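Local atomic coordinates of trimethylamine-N-oxide reductase (Haemophilus influenzae, PDB entry 7L5I), a protein that probably reduces trimethylamine N-oxide and related oxides at a molybdenum centre held by two molybdopterin guanine dinucleotide cofactors. Residues Asn644-His649 with Ser778-Gly783; Pro184-Thr189 with Gly629-Phe634; Met521-Pro526 with Pro597-Ala602. One frame throughout, in Å; residues are numbered along the deposited sequence.

How the interactions relate
From the N terminus, the end of helix 179-187 is met first: in interaction 2 it joins strand 631-632 and closes a loop of 439 residues. Nested inside that loop is interaction 3, where 597-602 returns to pair with strand 523-527 after 70 mostly helical residues. Interaction 1 comes in series after both, bringing the loop that follows helix 636-641 to residues 778-783, just ahead of strand 790-795. Interactions 1 and 2 have centres about 15 Å apart and touch directly: His649 packs on Ile633 and Phe634, and Leu780 on His185. Interaction 3 lies apart, its nearest atoms about 17 Å from interaction 2 and about 27 Å from interaction 1.

Interaction 1: residues Asn644-His649 with Ser778-Gly783; sequences NDCKGH and SKLAQG
Asp645 and Ser778 bring two irregular loops to within 5.5 Å, CA to CA, with no hydrogen bond from backbone to backbone, so the joining falls to side chains. The carboxylate of Asp645 does most of it. Its first torsion (chi1 49°) sets CG between the backbone N and the carbonyl carbon and brings the group against Ser778, where Asp645 CG sits 3.4 Å from Ser778 CB. From there Asp645 OD1 accepts a nearly straight bond from Lys779 N at 3.1 Å, and the donor arrives from above the carboxylate plane. Asp645 OD2 is held in a salt bridge by Arg356, so both oxygens of this buried acid are engaged.

Lys779 runs extended past Asp645, its CG 3.8 Å from Asp645 OD1, and then bends at its last torsion (chi4 80°). The bend delivers Lys779 NZ to Asn644 OD1 at 2.8 Å; the two side chains cross at about a right angle, and the ammonium nitrogen lies 31° out of the amide carbonyl plane. Asp645 OD2 lies 4.1 Å from Lys779 NZ, too long for a salt bridge, although the opposite charges probably still attract.

On the inner side the contact turns apolar. Cys646 SG packs at 3.9 Å against Leu780 CD2, in surroundings shared with Trp363 of helix 359-372, Met641 of helix 636-641 and Ile182 of helix 179-187. Ser778 OG has Glu359 as a hydrogen-bonding partner and also accepts from Leu780 N at 3.0 Å. That last bond defines an ST turn, which shapes the start of 778-783 in the loop leading to strand 790-795, within the dinucleotide-binding region characteristic of molybdopterin oxidoreductases.

Interaction 2: residues Pro184-Thr189 with Gly629-Phe634; sequences PHVLGT and GKIEIF
Val186 O, in the last turn of helix 179-187, is gripped by two successive residues of segment 629-634. Glu632 N gives it a hydrogen bond of 3.0 Å, lying in the carbonyl plane on a lone pair, with an N-H...O angle of 167°. A CA-H...O contact from Ile631 CA, 3.6 Å from Val186 O, adds a second, softer hold.

One residue earlier, His185 O is reached through water as well as by carbon. A water molecule donates to His185 O at 2.6 Å and to Glu632 OE1 at 2.6 Å, bridging the backbone and the carboxylate. The Glu632 side chain is bent at its second torsion (chi2 -114°): Glu632 CG passes 3.5 Å from His185 O, while OE1 turns to the water and OE2 is bonded to Ser628. Glu632 also centres an inverse gamma turn, closed by a weak bond from Ile633 N to Ile631 O.

Apolar side chains fill in beside these polar links. Leu187 and Ile631 lie alongside each other and point the same way, with Leu187 CD2 4.0 Å from Ile631 CG1. Val186 CG1 rests 3.7 Å from Glu632 O, a carbonyl that also accepts a hydrogen bond from the indole nitrogen of Trp363.

The helix end is thus docked on the short strand 631-632, which pairs in parallel with strand 297-298; helix 359-372 packs against Val186 and Ile631, and helix 636-641 against His185.

Interaction 3: residues Met521-Pro526 with Pro597-Ala602; sequences MMSVYP and PLSFEA
Phe600 follows the short strand 598-599, which pairs antiparallel with strand 523-527 at one margin of a four-stranded mixed sheet. Its backbone N donates to Met522 O at 2.7 Å. With CG anti to the carbonyl carbon and beside the backbone N (chi1 -57°), the ring is laid along Met521-Val524. Phe600 CB lies 3.8 Å from Met522 O, and Phe600 CG remains near the same oxygen, which stands oblique to the ring. Farther out, Phe600 CD2 meets Met521 O at 3.5 Å, the oxygen sitting at the ring edge near its plane, while CE2 reaches Val524 CG2 at 4.1 Å.

Val524 and Leu598 form the hydrogen-bonded pair: Val524 N donates to Leu598 O at 2.8 Å, and Leu598 N returns a nearly straight bond to Val524 O. Both side chains lie on one face of the sheet and are covered by Phe591 of helix 588-594. At the far end Pro597 CB packs 3.8 Å from Tyr525 CD1, just before the strand begins. Strand 512-517 flanks the other side of 523-527. On the face opposite Val524, the non-hydrogen-bonded pair Ser523 and Ser599 is linked hydroxyl to hydroxyl, with Ser523 OG 2.9 Å from Ser599 OG.

Interaction 1: residues Asn644-His649 with Ser778-Gly783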
loop_
_atom_site.group_PDB
_atom_site.type_symbol
_atom_site.label_atom_id
_atom_site.label_comp_id
_atom_site.label_asym_id
_atom_site.label_seq_id
_atom_site.Cartn_x
_atom_site.Cartn_y
_atom_site.Cartn_z
ATOM N N ASN A 644 -14.753 -21.937 6.424
ATOM C CA ASN A 644 -14.028 -22.968 5.698
ATOM C C ASN A 644 -12.634 -22.517 5.289
ATOM O O ASN A 644 -11.747 -23.359 5.102
ATOM C CB ASN A 644 -14.825 -23.374 4.458
ATOM C CG ASN A 644 -15.009 -22.221 3.477
ATOM O OD1 ASN A 644 -15.053 -21.048 3.862
ATOM N ND2 ASN A 644 -15.120 -22.556 2.203
ATOM N N ASP A 645 -12.412 -21.209 5.134
ATOM C CA ASP A 645 -11.121 -20.725 4.660
ATOM C C ASP A 645 -10.339 -19.969 5.734
ATOM O O ASP A 645 -9.380 -19.260 5.414
ATOM C CB ASP A 645 -11.285 -19.870 3.390
ATOM C CG ASP A 645 -12.373 -18.789 3.503
ATOM O OD1 ASP A 645 -12.842 -18.501 4.619
ATOM O OD2 ASP A 645 -12.743 -18.217 2.447
ATOM N N CYS A 646 -10.683 -20.157 7.007
ATOM C CA CYS A 646 -9.850 -19.665 8.104
ATOM C C CYS A 646 -10.189 -20.468 9.354
ATOM O O CYS A 646 -11.273 -20.295 9.912
ATOM C CB CYS A 646 -10.077 -18.177 8.336
ATOM S SG CYS A 646 -8.885 -17.436 9.488
ATOM N N LYS A 647 -9.277 -21.333 9.789
ATOM C CA LYS A 647 -9.520 -22.212 10.926
ATOM C C LYS A 647 -9.078 -21.536 12.228
ATOM O O LYS A 647 -8.678 -20.372 12.249
ATOM C CB LYS A 647 -8.797 -23.545 10.723
ATOM C CG LYS A 647 -9.076 -24.186 9.361
ATOM C CD LYS A 647 -8.196 -25.406 9.133
ATOM C CE LYS A 647 -8.120 -25.770 7.651
ATOM N NZ LYS A 647 -6.785 -26.289 7.272
ATOM N N GLY A 648 -9.142 -22.272 13.330
ATOM C CA GLY A 648 -8.829 -21.727 14.629
ATOM C C GLY A 648 -7.357 -21.575 14.927
ATOM O O GLY A 648 -7.003 -20.897 15.891
ATOM N N HIS A 649 -6.490 -22.197 14.137
ATOM C CA HIS A 649 -5.051 -22.022 14.250
ATOM C C HIS A 649 -4.509 -21.861 12.840
ATOM O O HIS A 649 -5.196 -22.194 11.870
ATOM C CB HIS A 649 -4.372 -23.205 14.948
ATOM C CG HIS A 649 -4.591 -24.519 14.274
ATOM N ND1 HIS A 649 -3.955 -24.875 13.102
ATOM C CD2 HIS A 649 -5.369 -25.575 14.614
ATOM C CE1 HIS A 649 -4.337 -26.090 12.746
ATOM N NE2 HIS A 649 -5.192 -26.537 13.651
ATOM N N SER A 778 -10.351 -14.446 2.547
ATOM C CA SER A 778 -11.146 -15.452 3.235
ATOM C C SER A 778 -12.317 -14.698 3.842
ATOM O O SER A 778 -12.385 -13.468 3.778
ATOM C CB SER A 778 -10.358 -16.196 4.312
ATOM O OG SER A 778 -10.315 -15.466 5.534
ATOM N N LYS A 779 -13.236 -15.440 4.466
ATOM C CA LYS A 779 -14.353 -14.786 5.124
ATOM C C LYS A 779 -13.922 -14.020 6.366
ATOM O O LYS A 779 -14.679 -13.176 6.831
ATOM C CB LYS A 779 -15.425 -15.808 5.490
ATOM C CG LYS A 779 -15.994 -16.474 4.256
ATOM C CD LYS A 779 -17.017 -17.531 4.636
ATOM C CE LYS A 779 -17.642 -18.105 3.396
ATOM N NZ LYS A 779 -16.751 -19.107 2.790
ATOM N N LEU A 780 -12.726 -14.269 6.895
ATOM C CA LEU A 780 -12.305 -13.538 8.081
ATOM C C LEU A 780 -12.095 -12.064 7.756
ATOM O O LEU A 780 -12.723 -11.183 8.358
ATOM C CB LEU A 780 -11.029 -14.147 8.674
ATOM C CG LEU A 780 -10.672 -13.443 9.982
ATOM C CD1 LEU A 780 -11.567 -13.935 11.091
ATOM C CD2 LEU A 780 -9.238 -13.641 10.340
ATOM N N ALA A 781 -11.203 -11.772 6.810
ATOM C CA ALA A 781 -10.830 -10.390 6.539
ATOM C C ALA A 781 -11.367 -9.826 5.240
ATOM O O ALA A 781 -11.399 -8.598 5.083
ATOM C CB ALA A 781 -9.300 -10.264 6.515
ATOM N N GLN A 782 -11.709 -10.677 4.274
ATOM C CA GLN A 782 -12.084 -10.238 2.939
ATOM C C GLN A 782 -11.096 -9.221 2.368
ATOM O O GLN A 782 -11.491 -8.212 1.763
ATOM C CB GLN A 782 -13.500 -9.667 2.956
ATOM C CG GLN A 782 -14.561 -10.651 3.397
ATOM C CD GLN A 782 -14.958 -11.630 2.286
ATOM O OE1 GLN A 782 -14.361 -11.652 1.220
ATOM N NE2 GLN A 782 -15.969 -12.458 2.553
ATOM N N GLY A 783 -9.787 -9.504 2.531
ATOM C CA GLY A 783 -8.760 -8.657 1.954
ATOM C C GLY A 783 -8.604 -8.900 0.465
ATOM O O GLY A 783 -9.175 -9.817 -0.099
#

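Interaction 2: residues Pro184-Thr189 with Gly629-Phe634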
loop_
_atom_site.group_PDB
_atom_site.type_symbol
_atom_site.label_atom_id
_atom_site.label_comp_id
_atom_site.label_asym_id
_atom_site.label_seq_id
_atom_site.Cartn_x
_atom_site.Cartn_y
_atom_site.Cartn_z
ATOM N N PRO A 184 -5.527 -8.427 15.489
ATOM C CA PRO A 184 -6.296 -8.178 16.717
ATOM C C PRO A 184 -6.753 -9.450 17.425
ATOM O O PRO A 184 -6.830 -9.444 18.665
ATOM C CB PRO A 184 -7.472 -7.331 16.225
ATOM C CG PRO A 184 -6.888 -6.559 15.072
ATOM C CD PRO A 184 -5.966 -7.573 14.373
ATOM N N HIS A 185 -7.079 -10.519 16.698
ATOM C CA HIS A 185 -7.457 -11.783 17.327
ATOM C C HIS A 185 -6.268 -12.511 17.952
ATOM O O HIS A 185 -6.445 -13.311 18.870
ATOM C CB HIS A 185 -8.107 -12.732 16.298
ATOM C CG HIS A 185 -9.447 -12.284 15.808
ATOM N ND1 HIS A 185 -10.537 -12.142 16.643
ATOM C CD2 HIS A 185 -9.878 -11.960 14.564
ATOM C CE1 HIS A 185 -11.588 -11.761 15.929
ATOM N NE2 HIS A 185 -11.211 -11.633 14.665
ATOM N N VAL A 186 -5.067 -12.300 17.417
ATOM C CA VAL A 186 -3.891 -13.050 17.855
ATOM C C VAL A 186 -3.120 -12.303 18.923
ATOM O O VAL A 186 -2.617 -12.916 19.869
ATOM C CB VAL A 186 -3.009 -13.340 16.623
ATOM C CG1 VAL A 186 -1.735 -14.002 17.033
ATOM C CG2 VAL A 186 -3.796 -14.159 15.593
ATOM N N LEU A 187 -2.991 -10.980 18.763
ATOM C CA LEU A 187 -2.178 -10.150 19.639
ATOM C C LEU A 187 -2.952 -9.077 20.387
ATOM O O LEU A 187 -2.385 -8.466 21.295
ATOM C CB LEU A 187 -1.071 -9.443 18.837
ATOM C CG LEU A 187 -0.066 -10.404 18.189
ATOM C CD1 LEU A 187 0.852 -9.654 17.252
ATOM C CD2 LEU A 187 0.756 -11.163 19.232
ATOM N N GLY A 188 -4.207 -8.828 20.034
ATOM C CA GLY A 188 -4.984 -7.797 20.684
ATOM C C GLY A 188 -4.667 -6.398 20.240
ATOM O O GLY A 188 -5.026 -5.439 20.926
ATOM N N THR A 189 -4.029 -6.249 19.085
ATOM C CA THR A 189 -3.620 -4.944 18.576
ATOM C C THR A 189 -3.450 -5.087 17.074
ATOM O O THR A 189 -3.282 -6.190 16.561
ATOM C CB THR A 189 -2.333 -4.477 19.272
ATOM O OG1 THR A 189 -2.127 -3.074 19.058
ATOM C CG2 THR A 189 -1.121 -5.234 18.767
ATOM N N GLY A 629 -5.307 -13.162 27.360
ATOM C CA GLY A 629 -4.207 -12.325 27.776
ATOM C C GLY A 629 -2.870 -12.711 27.185
ATOM O O GLY A 629 -1.861 -12.088 27.527
ATOM N N LYS A 630 -2.836 -13.725 26.328
ATOM C CA LYS A 630 -1.619 -14.240 25.730
ATOM C C LYS A 630 -1.720 -14.198 24.210
ATOM O O LYS A 630 -2.752 -13.833 23.626
ATOM C CB LYS A 630 -1.360 -15.671 26.235
ATOM C CG LYS A 630 -1.130 -15.744 27.749
ATOM C CD LYS A 630 -0.918 -17.185 28.238
ATOM C CE LYS A 630 -2.185 -17.986 28.080
ATOM N NZ LYS A 630 -1.977 -19.385 28.593
ATOM N N ILE A 631 -0.621 -14.583 23.564
ATOM C CA ILE A 631 -0.591 -14.790 22.119
ATOM C C ILE A 631 -1.484 -15.970 21.738
ATOM O O ILE A 631 -1.252 -17.097 22.170
ATOM C CB ILE A 631 0.842 -15.040 21.640
ATOM C CG1 ILE A 631 1.744 -13.869 22.006
ATOM C CG2 ILE A 631 0.858 -15.278 20.145
ATOM C CD1 ILE A 631 3.233 -14.174 21.850
ATOM N N GLU A 632 -2.442 -15.738 20.848
ATOM C CA GLU A 632 -3.456 -16.746 20.526
ATOM C C GLU A 632 -3.008 -17.522 19.293
ATOM O O GLU A 632 -3.334 -17.187 18.157
ATOM C CB GLU A 632 -4.825 -16.101 20.334
ATOM C CG GLU A 632 -5.299 -15.324 21.535
ATOM C CD GLU A 632 -6.530 -15.925 22.199
ATOM O OE1 GLU A 632 -7.527 -16.203 21.490
ATOM O OE2 GLU A 632 -6.501 -16.102 23.441
ATOM N N ILE A 633 -2.247 -18.580 19.537
ATOM C CA ILE A 633 -1.910 -19.512 18.456
ATOM C C ILE A 633 -3.148 -20.267 18.005
ATOM O O ILE A 633 -3.367 -20.464 16.813
ATOM C CB ILE A 633 -0.798 -20.460 18.922
ATOM C CG1 ILE A 633 0.487 -19.664 19.135
ATOM C CG2 ILE A 633 -0.597 -21.573 17.893
ATOM C CD1 ILE A 633 1.651 -20.502 19.650
ATOM N N PHE A 634 -3.973 -20.701 18.951
ATOM C CA PHE A 634 -5.340 -21.136 18.692
ATOM C C PHE A 634 -6.264 -20.048 19.211
ATOM O O PHE A 634 -6.147 -19.629 20.373
ATOM C CB PHE A 634 -5.639 -22.460 19.378
ATOM C CG PHE A 634 -6.984 -23.037 19.000
ATOM C CD1 PHE A 634 -8.122 -22.647 19.659
ATOM C CD2 PHE A 634 -7.087 -23.963 17.978
ATOM C CE1 PHE A 634 -9.346 -23.176 19.312
ATOM C CE2 PHE A 634 -8.312 -24.496 17.628
ATOM C CZ PHE A 634 -9.441 -24.095 18.297
HETATM O O HOH W 1 -8.597 -14.600 19.691
#

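Interaction 3: residues Met521-Pro526 with Pro597-Ala602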
loop_
_atom_site.group_PDB
_atom_site.type_symbol
_atom_site.label_atom_id
_atom_site.label_comp_id
_atom_site.label_asym_id
_atom_site.label_seq_id
_atom_site.Cartn_x
_atom_site.Cartn_y
_atom_site.Cartn_z
ATOM N N MET A 521 8.768 10.460 13.902
ATOM C CA MET A 521 8.258 11.805 14.067
ATOM C C MET A 521 9.392 12.789 14.328
ATOM O O MET A 521 9.277 13.681 15.169
ATOM C CB MET A 521 7.234 11.857 15.201
ATOM C CG MET A 521 6.149 10.845 15.058
ATOM S SD MET A 521 5.402 10.939 13.403
ATOM C CE MET A 521 4.154 12.107 13.710
ATOM N N MET A 522 10.500 12.636 13.601
ATOM C CA MET A 522 11.726 13.317 13.984
ATOM C C MET A 522 11.858 14.734 13.424
ATOM O O MET A 522 12.809 15.430 13.792
ATOM C CB MET A 522 12.940 12.497 13.557
ATOM C CG MET A 522 13.053 12.355 12.100
ATOM S SD MET A 522 14.657 11.671 11.657
ATOM C CE MET A 522 14.656 10.218 12.630
ATOM N N SER A 523 10.943 15.171 12.563
ATOM C CA SER A 523 10.997 16.529 12.044
ATOM C C SER A 523 9.608 16.998 11.637
ATOM O O SER A 523 8.758 16.195 11.238
ATOM C CB SER A 523 11.898 16.675 10.810
ATOM O OG SER A 523 13.123 15.988 10.980
ATOM N N VAL A 524 9.416 18.320 11.686
ATOM C CA VAL A 524 8.313 18.998 11.015
ATOM C C VAL A 524 8.852 19.525 9.693
ATOM O O VAL A 524 9.848 20.264 9.666
ATOM C CB VAL A 524 7.739 20.140 11.857
ATOM C CG1 VAL A 524 6.549 20.759 11.159
ATOM C CG2 VAL A 524 7.372 19.633 13.210
ATOM N N TYR A 525 8.229 19.105 8.600
ATOM C CA TYR A 525 8.658 19.496 7.265
ATOM C C TYR A 525 7.726 20.561 6.710
ATOM O O TYR A 525 6.514 20.313 6.591
ATOM C CB TYR A 525 8.655 18.292 6.326
ATOM C CG TYR A 525 9.738 17.257 6.476
ATOM C CD1 TYR A 525 10.901 17.492 7.197
ATOM C CD2 TYR A 525 9.600 16.025 5.836
ATOM C CE1 TYR A 525 11.882 16.513 7.287
ATOM C CE2 TYR A 525 10.575 15.085 5.903
ATOM C CZ TYR A 525 11.710 15.319 6.620
ATOM O OH TYR A 525 12.680 14.333 6.684
ATOM N N PRO A 526 8.227 21.733 6.336
ATOM C CA PRO A 526 7.386 22.699 5.640
ATOM C C PRO A 526 7.145 22.250 4.214
ATOM O O PRO A 526 8.002 21.616 3.597
ATOM C CB PRO A 526 8.222 23.989 5.683
ATOM C CG PRO A 526 9.625 23.496 5.660
ATOM C CD PRO A 526 9.632 22.203 6.432
ATOM N N PRO A 597 13.366 22.079 7.403
ATOM C CA PRO A 597 12.949 21.070 8.385
ATOM C C PRO A 597 13.331 21.527 9.788
ATOM O O PRO A 597 14.408 22.099 10.010
ATOM C CB PRO A 597 13.739 19.819 7.978
ATOM C CG PRO A 597 14.086 20.043 6.539
ATOM C CD PRO A 597 14.279 21.524 6.388
ATOM N N LEU A 598 12.436 21.279 10.732
ATOM C CA LEU A 598 12.678 21.468 12.160
ATOM C C LEU A 598 12.815 20.082 12.760
ATOM O O LEU A 598 11.858 19.306 12.740
ATOM C CB LEU A 598 11.525 22.221 12.819
ATOM C CG LEU A 598 11.594 22.448 14.335
ATOM C CD1 LEU A 598 12.746 23.385 14.609
ATOM C CD2 LEU A 598 10.297 22.992 14.838
ATOM N N SER A 599 13.986 19.764 13.295
ATOM C CA SER A 599 14.257 18.404 13.732
ATOM C C SER A 599 14.284 18.240 15.243
ATOM O O SER A 599 14.723 19.135 15.978
ATOM C CB SER A 599 15.572 17.923 13.120
ATOM O OG SER A 599 15.349 17.722 11.730
ATOM N N PHE A 600 13.810 17.081 15.686
ATOM C CA PHE A 600 13.812 16.633 17.070
ATOM C C PHE A 600 14.829 15.510 17.216
ATOM O O PHE A 600 15.283 14.934 16.232
ATOM C CB PHE A 600 12.436 16.112 17.477
ATOM C CG PHE A 600 11.317 17.091 17.292
ATOM C CD1 PHE A 600 11.300 18.294 17.984
ATOM C CD2 PHE A 600 10.267 16.803 16.452
ATOM C CE1 PHE A 600 10.263 19.188 17.819
ATOM C CE2 PHE A 600 9.232 17.694 16.288
ATOM C CZ PHE A 600 9.232 18.894 16.980
ATOM N N GLU A 601 15.139 15.156 18.462
ATOM C CA GLU A 601 16.106 14.109 18.761
ATOM C C GLU A 601 15.438 12.995 19.553
ATOM O O GLU A 601 14.512 13.238 20.317
ATOM C CB GLU A 601 17.295 14.654 19.567
ATOM C CG GLU A 601 18.183 15.618 18.813
ATOM C CD GLU A 601 19.222 16.257 19.717
ATOM O OE1 GLU A 601 18.922 16.462 20.917
ATOM O OE2 GLU A 601 20.337 16.550 19.231
ATOM N N ALA A 602 15.915 11.767 19.349
ATOM C CA ALA A 602 15.458 10.627 20.140
ATOM C C ALA A 602 16.300 10.482 21.403
ATOM O O ALA A 602 17.527 10.573 21.359
ATOM C CB ALA A 602 15.557 9.341 19.331
#